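Local coordinates for protein short chain dehydrogenase (Rhodopseudomonas palustris, PDB 3H7A) that probably catalyses a nicotinamide-cofactor-dependent oxidation or reduction, as a member of the short-chain dehydrogenase family, at residues G31-A36 and R57-S62; K25-E30 and A222-Y227; F97-T102 and G151-A156; A142-R147 and S157-L162. All coordinates share one frame; numbering follows the deposited sequence.

How the contacts relate
From the N terminus, helix 18-29 supplies K25-E30 to contact 2, which closes only when helix 216-228 arrives with A222-Y227, so the other three contacts fall within its long span. Contact 1 is the first to close within it along the chain, pairing strands 33-38 and 57-62 at one edge of the sheet, and it touches contact 2 where F32 meets F27 and Y227. Contacts 3 and 4 come later and cross, their segments alternating along the chain. Contact 3 ties the loop after strand 84-89 to the start of helix 153-173, and contact 4 ties the loop after strand 135-142 to that helix further on. The two touch through F155 and A144; their centres are about 13 Å apart.

Contact 1 (G31-A36 and R57-S62); sequences GFTVFA and RIVARS
Strands 33-36 and 57-62 run parallel at 18°, their axes approaching to 4.6 Å, with V34 beside I58, F35 beside V59 and A36 beside A60. They are the two strands of a beta-alpha-beta unit of the Rossmann fold, joined through helix 45-53; strand 57-62 is the outermost on this side within the chain. V34 O takes V59 N at 2.8 Å, V59 O takes A36 N at 2.9 Å, and A36 O receives R61 N. On one face of the sheet V59 sits squarely over the F35 ring, its CB 3.8 Å from the ring centroid. With F35 CG anti to the carbonyl carbon (chi1 -88°), the ring lies flat under both methyls, CG1 above CE2 and CG2 above CE1. Exchanging F35 for an alanine would probably leave V59 without this platform and open a gap toward H81 of helix 68-81. On the other face A36 CB meets I58 CD1 at 3.9 Å. R57, bent at chi3, lays its guanidinium under T33 OG1 and bonds weakly to G31 O; its firmer partner is the carbonyl of R6. Nearby, one water accepts from R57 N at 2.9 Å and donates to F32 O at 2.6 Å.

Contact 2 (K25-E30 and A222-Y227); sequences KKFAAE and AYWQLY
W224 and K26 both set CG anti to the backbone N (chi1 -174° and 180°), which sends the indole and the lysine chain out toward one another, and a bend at chi2 then swings the lysine's end across the indole face. K26 NZ comes to rest over the five-membered ring of W224, 4.0 Å from its centroid, in a cation-pi contact. E30, also bent at chi2, occupies the same face over the six-membered ring, with CG 3.5 Å from that centroid and the carboxylate stacked nearly parallel to the indole. The two charged chains are joined above the ring: K26 NZ forms a salt bridge with E30 OE2 at 2.8 Å, approaching on the anti side of the carboxylate and somewhat out of its plane. The salt bridge probably helps keep both chains over the indole, their charges largely balanced. On the opposite face W224 has Y227 CD2, 3.3 Å above the indole plane. F27 completes the cluster by receiving the edge of W224 on its ring face, an offset edge-to-face pair with planes at 73° and F27 CE1 3.6 Å from W224 CE3. Y227 CB comes to the edge of F27, 4.1 Å from CE1. The packing joins two helices of the Rossmann fold whose axes, over 25-29 and 222-227, approach to 10.6 Å. Beneath them F27 and Y223 rest on I88 and Y227 on V86, both of strand 84-89, while Y223 also touches L183 of strand 178-185, and F32, just before strand 33-38, packs against F27, W224 and Y227.

Contact 3 (F97-T102 and G151-A156); sequences FPILET and GFAAFA
I99 and T102 each direct a methyl at an alanine of the opening helical turn of 153-173. I99 carries CG1 anti to its backbone nitrogen (chi1 -173°), and CD1 meets A153 CB at 3.9 Å. T102 offers CG2 to A154 CB at 3.8 Å and turns its hydroxyl elsewhere: OG1 donates to P98 O from above the carbonyl plane, on the face opposite to that used by E101 N. The apolar touches are flanked by polar ones. F97 N bonds to G151 O at 2.8 Å, in the carbonyl plane and on a lone pair, while G151 CA comes within 3.2 Å of F97 O. Two waters serve the helix start. One accepts from A153 N at 3.0 Å and donates to F97 O; the other accepts from A154 N at 3.1 Å and lies within hydrogen-bonding distance of T102 OG1 and G151 O. Outside, I99 and T102 pack on F119 of a neighbouring subunit, whose E172 also receives a hydrogen bond from I99 N. The arrangement is consistent with the short-chain dehydrogenase fold; F155 and K159 probably occupy the positions of its Tyr-x-x-x-Lys pattern, with phenylalanine in place of the tyrosine.

Contact 4 (A142-R147 and S157-L162); sequences ATASLR and SAKFGL
F160 and K159, the residues most covered here, flank S145 of the short 3-10 turn, the ring fitting among backbone carbonyls and the lysine chain passing the serine hydroxyl. F160 CD1 lies 3.1 Å from A144 O, which faces the ring edge in its plane, while S145 O sits over one ring face, 3.3 Å above it. L146 O approaches CZ, also at 3.3 Å. A chi1 of -91°, away from the usual staggered value, brings the ring in among these oxygens. An alanine at F160 is likely to leave the carbonyls of A144, S145 and L146 without their aromatic neighbour and open a gap beside the turn. K159 CB lies 3.5 Å from S145 OG, and bends at chi2 and chi3 fold the chain back so that CE, too, passes S145 OG at 3.6 Å; the ammonium beyond bonds to T140 O. S145 OG accepts A142 N at 2.9 Å in a nearly straight bond (172°) and shares a water with K159 O. In this family the loop after this strand and the lysine-bearing helix commonly frame the active site. Around the contact, L146 rests on I184 of strand 178-185, A158 packs on helix 104-132, and S157 OG bonds to G161 O of a neighbouring subunit's helix 153-173.

Contact 1 (G31-A36 and R57-S62)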
loop_
_atom_site.group_PDB
_atom_site.type_symbol
_atom_site.label_atom_id
_atom_site.label_comp_id
_atom_site.label_asym_id
_atom_site.label_seq_id
_atom_site.Cartn_x
_atom_site.Cartn_y
_atom_site.Cartn_z
ATOM N N GLY B 31 25.184 -25.924 6.154
ATOM C CA GLY B 31 26.633 -25.824 6.286
ATOM C C GLY B 31 27.191 -24.561 6.903
ATOM O O GLY B 31 28.401 -24.363 6.899
ATOM N N PHE B 32 26.337 -23.698 7.444
ATOM C CA PHE B 32 26.837 -22.497 8.111
ATOM C C PHE B 32 27.085 -22.789 9.589
ATOM O O PHE B 32 26.450 -23.679 10.153
ATOM C CB PHE B 32 25.826 -21.365 8.018
ATOM C CG PHE B 32 25.680 -20.763 6.650
ATOM C CD1 PHE B 32 26.525 -19.732 6.235
ATOM C CD2 PHE B 32 24.664 -21.178 5.802
ATOM C CE1 PHE B 32 26.373 -19.144 4.977
ATOM C CE2 PHE B 32 24.500 -20.602 4.529
ATOM C CZ PHE B 32 25.353 -19.577 4.125
ATOM N N THR B 33 27.994 -22.044 10.226
ATOM C CA THR B 33 28.014 -22.049 11.682
ATOM C C THR B 33 26.982 -21.040 12.158
ATOM O O THR B 33 27.038 -19.878 11.804
ATOM C CB THR B 33 29.391 -21.700 12.282
ATOM O OG1 THR B 33 30.352 -22.688 11.889
ATOM C CG2 THR B 33 29.322 -21.652 13.809
ATOM N N VAL B 34 26.037 -21.485 12.966
ATOM C CA VAL B 34 25.018 -20.579 13.457
ATOM C C VAL B 34 25.416 -20.037 14.823
ATOM O O VAL B 34 25.791 -20.785 15.709
ATOM C CB VAL B 34 23.621 -21.254 13.462
ATOM C CG1 VAL B 34 22.567 -20.359 14.148
ATOM C CG2 VAL B 34 23.201 -21.597 12.025
ATOM N N PHE B 35 25.390 -18.719 14.947
ATOM C CA PHE B 35 25.438 -18.041 16.224
ATOM C C PHE B 35 24.007 -17.777 16.628
ATOM O O PHE B 35 23.303 -17.002 15.988
ATOM C CB PHE B 35 26.269 -16.747 16.124
ATOM C CG PHE B 35 27.735 -16.974 16.379
ATOM C CD1 PHE B 35 28.489 -17.780 15.518
ATOM C CD2 PHE B 35 28.350 -16.445 17.515
ATOM C CE1 PHE B 35 29.833 -18.042 15.767
ATOM C CE2 PHE B 35 29.703 -16.690 17.772
ATOM C CZ PHE B 35 30.443 -17.486 16.893
ATOM N N ALA B 36 23.575 -18.457 17.678
ATOM C CA ALA B 36 22.201 -18.409 18.102
ATOM C C ALA B 36 22.139 -17.646 19.403
ATOM O O ALA B 36 22.871 -17.953 20.343
ATOM C CB ALA B 36 21.676 -19.828 18.282
ATOM N N ARG B 57 27.157 -27.191 12.984
ATOM C CA ARG B 57 27.950 -26.361 13.885
ATOM C C ARG B 57 27.144 -25.167 14.393
ATOM O O ARG B 57 26.511 -24.468 13.604
ATOM C CB ARG B 57 29.222 -25.884 13.185
ATOM C CG ARG B 57 30.114 -27.024 12.689
ATOM C CD ARG B 57 31.110 -26.547 11.663
ATOM N NE ARG B 57 30.442 -26.023 10.476
ATOM C CZ ARG B 57 30.914 -25.037 9.721
ATOM N NH1 ARG B 57 30.223 -24.634 8.671
ATOM N NH2 ARG B 57 32.072 -24.456 10.001
ATOM N N ILE B 58 27.159 -24.956 15.710
ATOM C CA ILE B 58 26.396 -23.880 16.351
ATOM C C ILE B 58 27.100 -23.377 17.611
ATOM O O ILE B 58 27.637 -24.175 18.377
ATOM C CB ILE B 58 24.910 -24.302 16.658
ATOM C CG1 ILE B 58 24.134 -23.177 17.369
ATOM C CG2 ILE B 58 24.848 -25.617 17.450
ATOM C CD1 ILE B 58 22.690 -23.518 17.727
ATOM N N VAL B 59 27.126 -22.051 17.783
ATOM C CA VAL B 59 27.570 -21.395 19.006
ATOM C C VAL B 59 26.363 -20.730 19.643
ATOM O O VAL B 59 25.720 -19.887 19.025
ATOM C CB VAL B 59 28.651 -20.337 18.720
ATOM C CG1 VAL B 59 29.094 -19.642 19.990
ATOM C CG2 VAL B 59 29.843 -20.975 18.021
ATOM N N ALA B 60 26.045 -21.133 20.872
ATOM C CA ALA B 60 24.924 -20.571 21.633
ATOM C C ALA B 60 25.396 -19.482 22.592
ATOM O O ALA B 60 26.370 -19.674 23.319
ATOM C CB ALA B 60 24.225 -21.668 22.402
ATOM N N ARG B 61 24.722 -18.332 22.580
ATOM C CA ARG B 61 25.015 -17.255 23.523
ATOM C C ARG B 61 23.744 -16.731 24.181
ATOM O O ARG B 61 22.656 -16.842 23.615
ATOM C CB ARG B 61 25.761 -16.102 22.842
ATOM C CG ARG B 61 27.188 -16.437 22.411
ATOM C CD ARG B 61 27.769 -15.347 21.508
ATOM N NE ARG B 61 27.889 -14.039 22.166
ATOM C CZ ARG B 61 29.037 -13.464 22.531
ATOM N NH1 ARG B 61 30.204 -14.067 22.314
ATOM N NH2 ARG B 61 29.022 -12.270 23.117
ATOM N N SER B 62 23.896 -16.177 25.387
ATOM C CA SER B 62 22.848 -15.401 26.033
ATOM C C SER B 62 22.944 -14.020 25.443
ATOM O O SER B 62 24.042 -13.475 25.327
ATOM C CB SER B 62 23.081 -15.310 27.537
ATOM O OG SER B 62 22.651 -16.484 28.193
HETATM O O HOH W 1 26.515 -26.304 10.339
#

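Contact 2 (K25-E30 and A222-Y227)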
loop_
_atom_site.group_PDB
_atom_site.type_symbol
_atom_site.label_atom_id
_atom_site.label_comp_id
_atom_site.label_asym_id
_atom_site.label_seq_id
_atom_site.Cartn_x
_atom_site.Cartn_y
_atom_site.Cartn_z
ATOM N N LYS B 25 18.366 -24.452 12.750
ATOM C CA LYS B 25 18.440 -25.816 12.192
ATOM C C LYS B 25 18.674 -25.810 10.684
ATOM O O LYS B 25 19.508 -26.558 10.195
ATOM C CB LYS B 25 17.171 -26.640 12.502
ATOM C CG LYS B 25 16.990 -27.099 13.957
ATOM C CD LYS B 25 15.764 -28.038 14.091
ATOM C CE LYS B 25 15.127 -27.935 15.474
ATOM N NZ LYS B 25 14.021 -28.922 15.729
ATOM N N LYS B 26 17.948 -24.958 9.958
ATOM C CA LYS B 26 18.047 -24.889 8.491
ATOM C C LYS B 26 19.398 -24.385 7.996
ATOM O O LYS B 26 20.010 -25.005 7.126
ATOM C CB LYS B 26 16.902 -24.039 7.890
ATOM C CG LYS B 26 16.908 -23.894 6.354
ATOM C CD LYS B 26 16.964 -25.244 5.619
ATOM C CE LYS B 26 16.256 -25.174 4.281
ATOM N NZ LYS B 26 16.847 -26.095 3.277
ATOM N N PHE B 27 19.863 -23.268 8.543
ATOM C CA PHE B 27 21.132 -22.718 8.102
ATOM C C PHE B 27 22.325 -23.563 8.531
ATOM O O PHE B 27 23.318 -23.625 7.803
ATOM C CB PHE B 27 21.261 -21.248 8.489
ATOM C CG PHE B 27 20.456 -20.343 7.598
ATOM C CD1 PHE B 27 21.040 -19.751 6.475
ATOM C CD2 PHE B 27 19.100 -20.131 7.843
ATOM C CE1 PHE B 27 20.293 -18.935 5.627
ATOM C CE2 PHE B 27 18.343 -19.322 7.007
ATOM C CZ PHE B 27 18.938 -18.715 5.897
ATOM N N ALA B 28 22.204 -24.246 9.675
ATOM C CA ALA B 28 23.229 -25.192 10.107
ATOM C C ALA B 28 23.230 -26.432 9.220
ATOM O O ALA B 28 24.293 -26.970 8.932
ATOM C CB ALA B 28 23.051 -25.572 11.562
ATOM N N ALA B 29 22.045 -26.853 8.771
ATOM C CA ALA B 29 21.891 -28.007 7.867
ATOM C C ALA B 29 22.486 -27.724 6.496
ATOM O O ALA B 29 22.888 -28.639 5.788
ATOM C CB ALA B 29 20.431 -28.400 7.727
ATOM N N GLU B 30 22.548 -26.445 6.144
ATOM C CA GLU B 30 23.113 -26.011 4.884
ATOM C C GLU B 30 24.580 -25.633 5.007
ATOM O O GLU B 30 25.154 -25.069 4.080
ATOM C CB GLU B 30 22.317 -24.831 4.320
ATOM C CG GLU B 30 20.837 -25.139 4.037
ATOM C CD GLU B 30 20.619 -26.168 2.924
ATOM O OE1 GLU B 30 21.519 -26.366 2.074
ATOM O OE2 GLU B 30 19.527 -26.770 2.894
ATOM N N ALA B 222 11.214 -20.405 3.853
ATOM C CA ALA B 222 11.066 -19.084 3.208
ATOM C C ALA B 222 12.330 -18.217 3.325
ATOM O O ALA B 222 12.735 -17.557 2.363
ATOM C CB ALA B 222 9.846 -18.346 3.768
ATOM N N TYR B 223 12.962 -18.232 4.498
ATOM C CA TYR B 223 14.223 -17.530 4.661
ATOM C C TYR B 223 15.315 -18.143 3.798
ATOM O O TYR B 223 16.140 -17.415 3.224
ATOM C CB TYR B 223 14.642 -17.510 6.119
ATOM C CG TYR B 223 14.086 -16.340 6.871
ATOM C CD1 TYR B 223 14.191 -15.054 6.350
ATOM C CD2 TYR B 223 13.458 -16.509 8.104
ATOM C CE1 TYR B 223 13.683 -13.967 7.023
ATOM C CE2 TYR B 223 12.958 -15.417 8.803
ATOM C CZ TYR B 223 13.086 -14.144 8.241
ATOM O OH TYR B 223 12.609 -13.032 8.878
ATOM N N TRP B 224 15.307 -19.476 3.693
ATOM C CA TRP B 224 16.238 -20.165 2.792
ATOM C C TRP B 224 15.971 -19.799 1.327
ATOM O O TRP B 224 16.908 -19.551 0.566
ATOM C CB TRP B 224 16.246 -21.693 2.999
ATOM C CG TRP B 224 17.333 -22.354 2.153
ATOM C CD1 TRP B 224 17.153 -23.174 1.077
ATOM C CD2 TRP B 224 18.756 -22.189 2.295
ATOM N NE1 TRP B 224 18.375 -23.544 0.547
ATOM C CE2 TRP B 224 19.372 -22.953 1.278
ATOM C CE3 TRP B 224 19.570 -21.483 3.194
ATOM C CZ2 TRP B 224 20.761 -23.019 1.127
ATOM C CZ3 TRP B 224 20.949 -21.560 3.054
ATOM C CH2 TRP B 224 21.532 -22.312 2.015
ATOM N N GLN B 225 14.695 -19.725 0.950
ATOM C CA GLN B 225 14.318 -19.237 -0.370
ATOM C C GLN B 225 14.886 -17.832 -0.650
ATOM O O GLN B 225 15.468 -17.593 -1.711
ATOM C CB GLN B 225 12.799 -19.250 -0.533
ATOM C CG GLN B 225 12.343 -18.973 -1.960
ATOM C CD GLN B 225 10.982 -18.306 -2.041
ATOM O OE1 GLN B 225 10.744 -17.474 -2.920
ATOM N NE2 GLN B 225 10.082 -18.674 -1.131
ATOM N N LEU B 226 14.735 -16.912 0.303
ATOM C CA LEU B 226 15.297 -15.567 0.150
ATOM C C LEU B 226 16.817 -15.620 0.052
ATOM O O LEU B 226 17.420 -14.906 -0.767
ATOM C CB LEU B 226 14.860 -14.649 1.297
ATOM C CG LEU B 226 13.437 -14.085 1.255
ATOM C CD1 LEU B 226 13.056 -13.446 2.577
ATOM C CD2 LEU B 226 13.277 -13.097 0.097
ATOM N N TYR B 227 17.435 -16.476 0.870
ATOM C CA TYR B 227 18.879 -16.657 0.815
ATOM C C TYR B 227 19.309 -17.060 -0.595
ATOM O O TYR B 227 20.268 -16.516 -1.123
ATOM C CB TYR B 227 19.403 -17.676 1.850
ATOM C CG TYR B 227 20.898 -17.897 1.672
ATOM C CD1 TYR B 227 21.812 -16.976 2.154
ATOM C CD2 TYR B 227 21.382 -18.981 0.946
ATOM C CE1 TYR B 227 23.166 -17.139 1.950
ATOM C CE2 TYR B 227 22.736 -19.158 0.754
ATOM C CZ TYR B 227 23.615 -18.235 1.255
ATOM O OH TYR B 227 24.958 -18.393 1.054
#

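Contact 3 (F97-T102 and G151-A156)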
loop_
_atom_site.group_PDB
_atom_site.type_symbol
_atom_site.label_atom_id
_atom_site.label_comp_id
_atom_site.label_asym_id
_atom_site.label_seq_id
_atom_site.Cartn_x
_atom_site.Cartn_y
_atom_site.Cartn_z
ATOM N N PHE B 97 -2.886 -3.739 24.041
ATOM C CA PHE B 97 -3.494 -2.985 25.123
ATOM C C PHE B 97 -4.263 -1.853 24.508
ATOM O O PHE B 97 -3.740 -1.191 23.622
ATOM C CB PHE B 97 -2.440 -2.344 26.039
ATOM C CG PHE B 97 -1.598 -3.312 26.804
ATOM C CD1 PHE B 97 -2.009 -3.773 28.056
ATOM C CD2 PHE B 97 -0.365 -3.735 26.294
ATOM C CE1 PHE B 97 -1.224 -4.661 28.784
ATOM C CE2 PHE B 97 0.427 -4.633 27.014
ATOM C CZ PHE B 97 -0.007 -5.096 28.258
ATOM N N PRO B 98 -5.487 -1.588 24.992
ATOM C CA PRO B 98 -6.162 -0.342 24.626
ATOM C C PRO B 98 -5.249 0.862 24.823
ATOM O O PRO B 98 -4.332 0.813 25.642
ATOM C CB PRO B 98 -7.323 -0.267 25.613
ATOM C CG PRO B 98 -7.648 -1.696 25.902
ATOM C CD PRO B 98 -6.310 -2.428 25.883
ATOM N N ILE B 99 -5.504 1.945 24.096
ATOM C CA ILE B 99 -4.565 3.064 24.110
ATOM C C ILE B 99 -4.301 3.635 25.522
ATOM O O ILE B 99 -3.147 3.850 25.913
ATOM C CB ILE B 99 -4.932 4.134 23.056
ATOM C CG1 ILE B 99 -3.848 5.208 22.980
ATOM C CG2 ILE B 99 -6.305 4.736 23.319
ATOM C CD1 ILE B 99 -2.483 4.663 22.489
ATOM N N LEU B 100 -5.359 3.801 26.311
ATOM C CA LEU B 100 -5.233 4.340 27.670
ATOM C C LEU B 100 -4.541 3.364 28.631
ATOM O O LEU B 100 -4.087 3.758 29.692
ATOM C CB LEU B 100 -6.602 4.791 28.208
ATOM C CG LEU B 100 -7.285 5.906 27.409
ATOM C CD1 LEU B 100 -8.508 6.486 28.141
ATOM C CD2 LEU B 100 -6.296 7.006 27.083
ATOM N N GLU B 101 -4.433 2.100 28.229
ATOM C CA GLU B 101 -3.788 1.081 29.037
ATOM C C GLU B 101 -2.431 0.715 28.464
ATOM O O GLU B 101 -1.828 -0.288 28.857
ATOM C CB GLU B 101 -4.673 -0.157 29.123
ATOM C CG GLU B 101 -6.024 0.118 29.792
ATOM C CD GLU B 101 -6.986 -1.051 29.674
ATOM O OE1 GLU B 101 -6.513 -2.206 29.616
ATOM O OE2 GLU B 101 -8.217 -0.815 29.631
ATOM N N THR B 102 -1.931 1.534 27.543
ATOM C CA THR B 102 -0.610 1.274 26.973
ATOM C C THR B 102 0.343 2.187 27.735
ATOM O O THR B 102 0.345 3.397 27.543
ATOM C CB THR B 102 -0.585 1.524 25.421
ATOM O OG1 THR B 102 -1.561 0.696 24.762
ATOM C CG2 THR B 102 0.779 1.249 24.836
ATOM N N GLY B 151 -5.740 -1.697 19.766
ATOM C CA GLY B 151 -5.021 -2.305 20.874
ATOM C C GLY B 151 -3.551 -2.498 20.535
ATOM O O GLY B 151 -2.749 -2.836 21.407
ATOM N N PHE B 152 -3.195 -2.272 19.272
ATOM C CA PHE B 152 -1.842 -2.586 18.800
ATOM C C PHE B 152 -0.885 -1.399 18.672
ATOM O O PHE B 152 0.152 -1.534 18.001
ATOM C CB PHE B 152 -1.925 -3.343 17.476
ATOM C CG PHE B 152 -2.385 -4.758 17.624
ATOM C CD1 PHE B 152 -1.603 -5.682 18.294
ATOM C CD2 PHE B 152 -3.592 -5.162 17.086
ATOM C CE1 PHE B 152 -2.029 -6.993 18.448
ATOM C CE2 PHE B 152 -4.031 -6.480 17.225
ATOM C CZ PHE B 152 -3.251 -7.392 17.906
ATOM N N ALA B 153 -1.194 -0.264 19.309
ATOM C CA ALA B 153 -0.338 0.935 19.154
ATOM C C ALA B 153 1.137 0.721 19.479
ATOM O O ALA B 153 1.996 1.183 18.726
ATOM C CB ALA B 153 -0.900 2.160 19.914
ATOM N N ALA B 154 1.441 0.004 20.562
ATOM C CA ALA B 154 2.846 -0.223 20.906
ATOM C C ALA B 154 3.535 -1.198 19.953
ATOM O O ALA B 154 4.649 -0.935 19.496
ATOM C CB ALA B 154 3.009 -0.679 22.366
ATOM N N PHE B 155 2.888 -2.330 19.690
ATOM C CA PHE B 155 3.464 -3.364 18.827
ATOM C C PHE B 155 3.589 -2.939 17.353
ATOM O O PHE B 155 4.651 -3.104 16.739
ATOM C CB PHE B 155 2.653 -4.661 18.965
ATOM C CG PHE B 155 3.251 -5.850 18.255
ATOM C CD1 PHE B 155 4.567 -6.228 18.473
ATOM C CD2 PHE B 155 2.485 -6.603 17.371
ATOM C CE1 PHE B 155 5.116 -7.341 17.813
ATOM C CE2 PHE B 155 3.026 -7.717 16.704
ATOM C CZ PHE B 155 4.342 -8.091 16.939
ATOM N N ALA B 156 2.514 -2.386 16.786
ATOM C CA ALA B 156 2.527 -1.930 15.413
ATOM C C ALA B 156 3.533 -0.779 15.245
ATOM O O ALA B 156 4.210 -0.703 14.220
ATOM C CB ALA B 156 1.128 -1.501 14.964
HETATM O O HOH W 2 -3.287 0.533 21.328
HETATM O O HOH W 3 -0.811 -1.018 22.491
#

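Contact 4 (A142-R147 and S157-L162)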
loop_
_atom_site.group_PDB
_atom_site.type_symbol
_atom_site.label_atom_id
_atom_site.label_comp_id
_atom_site.label_asym_id
_atom_site.label_seq_id
_atom_site.Cartn_x
_atom_site.Cartn_y
_atom_site.Cartn_z
ATOM N N ALA B 142 5.490 -8.795 10.748
ATOM C CA ALA B 142 4.194 -9.365 11.128
ATOM C C ALA B 142 3.158 -8.569 10.370
ATOM O O ALA B 142 3.515 -7.592 9.712
ATOM C CB ALA B 142 3.976 -9.192 12.637
ATOM N N THR B 143 1.877 -8.924 10.482
ATOM C CA THR B 143 0.835 -8.080 9.888
ATOM C C THR B 143 0.824 -6.703 10.549
ATOM O O THR B 143 0.480 -5.702 9.899
ATOM C CB THR B 143 -0.567 -8.682 9.993
ATOM O OG1 THR B 143 -0.864 -8.944 11.360
ATOM C CG2 THR B 143 -0.660 -9.962 9.208
ATOM N N ALA B 144 1.219 -6.652 11.827
ATOM C CA ALA B 144 1.337 -5.386 12.543
ATOM C C ALA B 144 2.466 -4.524 11.957
ATOM O O ALA B 144 2.544 -3.352 12.277
ATOM C CB ALA B 144 1.531 -5.606 14.035
ATOM N N SER B 145 3.298 -5.091 11.067
ATOM C CA SER B 145 4.234 -4.279 10.263
ATOM C C SER B 145 3.563 -3.427 9.201
ATOM O O SER B 145 4.153 -2.445 8.725
ATOM C CB SER B 145 5.287 -5.149 9.574
ATOM O OG SER B 145 5.911 -5.974 10.523
ATOM N N LEU B 146 2.336 -3.802 8.837
ATOM C CA LEU B 146 1.643 -3.226 7.687
ATOM C C LEU B 146 0.419 -2.385 8.048
ATOM O O LEU B 146 0.158 -1.374 7.397
ATOM C CB LEU B 146 1.246 -4.319 6.693
ATOM C CG LEU B 146 2.354 -5.217 6.141
ATOM C CD1 LEU B 146 1.743 -6.328 5.319
ATOM C CD2 LEU B 146 3.317 -4.400 5.311
ATOM N N ARG B 147 -0.313 -2.805 9.080
ATOM C CA ARG B 147 -1.475 -2.051 9.572
ATOM C C ARG B 147 -1.602 -2.129 11.092
ATOM O O ARG B 147 -1.303 -3.148 11.698
ATOM C CB ARG B 147 -2.769 -2.499 8.887
ATOM C CG ARG B 147 -3.074 -3.960 9.003
ATOM C CD ARG B 147 -4.053 -4.386 7.918
ATOM N NE ARG B 147 -3.829 -5.787 7.565
ATOM C CZ ARG B 147 -3.099 -6.206 6.531
ATOM N NH1 ARG B 147 -2.522 -5.339 5.701
ATOM N NH2 ARG B 147 -2.954 -7.505 6.320
ATOM N N SER B 157 3.669 0.084 16.251
ATOM C CA SER B 157 4.625 1.208 16.124
ATOM C C SER B 157 6.040 0.702 15.931
ATOM O O SER B 157 6.773 1.164 15.047
ATOM C CB SER B 157 4.586 2.122 17.331
ATOM O OG SER B 157 5.426 3.235 17.096
ATOM N N ALA B 158 6.407 -0.280 16.746
ATOM C CA ALA B 158 7.721 -0.901 16.653
ATOM C C ALA B 158 7.884 -1.729 15.374
ATOM O O ALA B 158 8.961 -1.715 14.782
ATOM C CB ALA B 158 7.984 -1.758 17.880
ATOM N N LYS B 159 6.849 -2.465 14.954
ATOM C CA LYS B 159 6.937 -3.251 13.698
ATOM C C LYS B 159 7.016 -2.389 12.416
ATOM O O LYS B 159 7.819 -2.680 11.523
ATOM C CB LYS B 159 5.832 -4.320 13.586
ATOM C CG LYS B 159 5.797 -5.329 14.731
ATOM C CD LYS B 159 7.090 -6.147 14.898
ATOM C CE LYS B 159 7.413 -6.970 13.697
ATOM N NZ LYS B 159 8.522 -7.919 14.015
ATOM N N PHE B 160 6.216 -1.326 12.360
ATOM C CA PHE B 160 6.286 -0.325 11.289
ATOM C C PHE B 160 7.685 0.271 11.292
ATOM O O PHE B 160 8.318 0.393 10.245
ATOM C CB PHE B 160 5.297 0.802 11.546
ATOM C CG PHE B 160 3.938 0.608 10.930
ATOM C CD1 PHE B 160 3.149 -0.502 11.240
ATOM C CD2 PHE B 160 3.388 1.615 10.139
ATOM C CE1 PHE B 160 1.869 -0.615 10.706
ATOM C CE2 PHE B 160 2.136 1.494 9.608
ATOM C CZ PHE B 160 1.360 0.387 9.916
ATOM N N GLY B 161 8.162 0.618 12.487
ATOM C CA GLY B 161 9.502 1.192 12.666
ATOM C C GLY B 161 10.582 0.273 12.125
ATOM O O GLY B 161 11.490 0.726 11.425
ATOM N N LEU B 162 10.479 -1.024 12.431
ATOM C CA LEU B 162 11.427 -2.014 11.877
ATOM C C LEU B 162 11.368 -2.093 10.326
ATOM O O LEU B 162 12.404 -2.200 9.637
ATOM C CB LEU B 162 11.178 -3.412 12.500
ATOM C CG LEU B 162 12.237 -4.460 12.119
ATOM C CD1 LEU B 162 13.565 -4.099 12.743
ATOM C CD2 LEU B 162 11.806 -5.874 12.533
HETATM O O HOH W 4 8.471 -5.275 10.853
#